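Long-range contact in cellobiose 2-epimerase (Ruminococcus albus, PDB 3VW5), which catalyses the reversible epimerization of unmodified cellobiose to 4-O-beta-D-glucosyl-D-mannose: residues Ala188-Tyr193 with Asp203-Gln208. The protein carries 2 engineered substitutions. Residues are numbered along the deposited sequence; the frame is centred on the assembly and turned at random.
Sequences AYTELY and DRLKFQ
The ring of Tyr189 meets the helix of Asp203-Gln208 with its edge: the backbone N of Leu205 lies at that edge in the ring plane, and Arg204 CB sits near the same plane, 3.6 Å from Tyr189 CE1. The side-chain amide of Gln208 comes in obliquely, its plane turned 51° from the ring and its chain crossing that of the tyrosine at about a right angle. Its NE2 stands close to CD1 and CE1 of the ring, while OE1 keeps 3.6 Å from Tyr189 CD1. NE2 is hydrogen-bonded to Tyr152 OH, which is likely to help hold the amide at this turn. Phe139 packs edge-to-face with the tyrosine ring. With CG anti to the carbonyl carbon (chi1 -73°), Tyr189 runs side by side with Arg204, both pointing the same way, and their polar ends share one carboxylate: Tyr189 OH hydrogen-bonds Glu143 OE2, and Arg204 NE forms a salt bridge with Glu143 OE1. Nearer the backbone, Tyr189 CB rests 3.8 Å from Leu205 CG. Both methyls of Leu205 approach Thr190 OG1 from one side, CD2 at 3.9 Å and CD1 at 4.0 Å from that oxygen, which is hydrogen-bonded to Ile186 O in its own helix. A leucine in place of Tyr189 would probably cost Glu143 the hydroxyl, one of its two partners here, and open a gap beside Arg204 CB and the Gln208 amide. The axes of segments 188-193 and 203-208 run roughly antiparallel, 150° between their N-to-C directions and 9.6 Å apart at closest approach, and the contact is carried by side-chain packing. Helices 179-196 and 199-216 are consecutive, joined by a short turn, with helices 129-145 and 241-258 packed against them; such antiparallel helical hairpins are the building units of the (alpha/alpha)6 barrel.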
# COMPACT_ATOMS: atom_id res chain seq x y z
N ALA A 188 6.17 -6.17 1.73
CA ALA A 188 6.17 -6.92 3.00
C ALA A 188 7.52 -7.58 3.30
O ALA A 188 8.05 -7.42 4.40
CB ALA A 188 5.03 -7.97 3.04
N TYR A 189 8.05 -8.33 2.34
CA TYR A 189 9.29 -9.07 2.55
C TYR A 189 10.46 -8.13 2.79
O TYR A 189 11.35 -8.43 3.58
CB TYR A 189 9.60 -10.01 1.38
CG TYR A 189 8.71 -11.22 1.33
CD1 TYR A 189 9.04 -12.32 0.55
CD2 TYR A 189 7.53 -11.26 2.07
CE1 TYR A 189 8.22 -13.44 0.50
CE2 TYR A 189 6.70 -12.38 2.04
CZ TYR A 189 7.04 -13.46 1.25
OH TYR A 189 6.22 -14.58 1.20
N THR A 190 10.45 -7.00 2.10
CA THR A 190 11.42 -5.95 2.39
C THR A 190 11.41 -5.62 3.87
O THR A 190 12.46 -5.48 4.49
CB THR A 190 11.14 -4.66 1.58
OG1 THR A 190 11.23 -4.96 0.19
CG2 THR A 190 12.17 -3.59 1.92
N GLU A 191 10.22 -5.50 4.45
CA GLU A 191 10.09 -5.06 5.84
C GLU A 191 10.49 -6.18 6.80
O GLU A 191 11.07 -5.91 7.84
CB GLU A 191 8.66 -4.55 6.13
CG GLU A 191 8.46 -3.86 7.48
CD GLU A 191 9.16 -2.50 7.58
OE1 GLU A 191 9.03 -1.82 8.64
OE2 GLU A 191 9.83 -2.09 6.60
N LEU A 192 10.15 -7.42 6.46
CA LEU A 192 10.52 -8.58 7.27
C LEU A 192 12.03 -8.73 7.28
O LEU A 192 12.61 -9.16 8.26
CB LEU A 192 9.92 -9.86 6.69
CG LEU A 192 9.31 -10.86 7.68
CD1 LEU A 192 9.33 -12.28 7.10
CD2 LEU A 192 9.99 -10.81 9.04
N TYR A 193 12.68 -8.39 6.16
CA TYR A 193 14.12 -8.54 6.09
C TYR A 193 14.79 -7.41 6.87
O TYR A 193 15.75 -7.63 7.60
CB TYR A 193 14.60 -8.58 4.64
CG TYR A 193 16.08 -8.78 4.49
CD1 TYR A 193 16.63 -10.07 4.49
CD2 TYR A 193 16.94 -7.70 4.38
CE1 TYR A 193 17.98 -10.26 4.36
CE2 TYR A 193 18.30 -7.88 4.25
CZ TYR A 193 18.82 -9.17 4.24
OH TYR A 193 20.19 -9.35 4.12
N ASP A 203 15.80 -14.43 -0.24
CA ASP A 203 15.72 -15.24 -1.45
C ASP A 203 14.39 -15.04 -2.18
O ASP A 203 14.39 -14.75 -3.38
CB ASP A 203 15.95 -16.73 -1.17
CG ASP A 203 17.42 -17.06 -0.99
OD1 ASP A 203 18.26 -16.32 -1.58
OD2 ASP A 203 17.73 -18.04 -0.26
N ARG A 204 13.28 -15.17 -1.47
CA ARG A 204 11.98 -14.99 -2.08
C ARG A 204 11.84 -13.56 -2.63
O ARG A 204 11.38 -13.36 -3.77
CB ARG A 204 10.87 -15.32 -1.09
CG ARG A 204 11.04 -16.66 -0.40
CD ARG A 204 11.28 -17.76 -1.40
NE ARG A 204 10.19 -17.87 -2.36
CZ ARG A 204 10.36 -17.93 -3.68
NH1 ARG A 204 11.59 -17.90 -4.19
NH2 ARG A 204 9.31 -18.03 -4.48
N LEU A 205 12.25 -12.58 -1.82
CA LEU A 205 12.28 -11.18 -2.23
C LEU A 205 12.98 -11.00 -3.57
O LEU A 205 12.48 -10.27 -4.44
CB LEU A 205 13.02 -10.32 -1.19
CG LEU A 205 12.53 -8.90 -0.82
CD1 LEU A 205 13.70 -8.02 -0.45
CD2 LEU A 205 11.69 -8.20 -1.90
N LYS A 206 14.14 -11.63 -3.74
CA LYS A 206 14.90 -11.44 -4.98
C LYS A 206 14.15 -12.07 -6.15
O LYS A 206 14.16 -11.55 -7.28
CB LYS A 206 16.33 -11.96 -4.85
CG LYS A 206 17.28 -11.05 -4.07
CD LYS A 206 18.54 -11.80 -3.63
CE LYS A 206 19.49 -10.90 -2.84
NZ LYS A 206 20.96 -11.17 -3.10
N PHE A 207 13.47 -13.18 -5.88
CA PHE A 207 12.66 -13.80 -6.90
C PHE A 207 11.50 -12.86 -7.33
O PHE A 207 11.19 -12.74 -8.53
CB PHE A 207 12.14 -15.14 -6.42
CG PHE A 207 10.97 -15.66 -7.22
CD1 PHE A 207 9.68 -15.47 -6.77
CD2 PHE A 207 11.18 -16.33 -8.41
CE1 PHE A 207 8.60 -15.94 -7.49
CE2 PHE A 207 10.10 -16.81 -9.14
CZ PHE A 207 8.80 -16.61 -8.68
N GLN A 208 10.89 -12.18 -6.37
CA GLN A 208 9.83 -11.23 -6.69
C GLN A 208 10.35 -10.04 -7.49
O GLN A 208 9.72 -9.63 -8.47
CB GLN A 208 9.13 -10.76 -5.42
CG GLN A 208 8.33 -11.86 -4.74
CD GLN A 208 8.34 -11.75 -3.23
OE1 GLN A 208 8.74 -10.73 -2.65
NE2 GLN A 208 7.90 -12.81 -2.56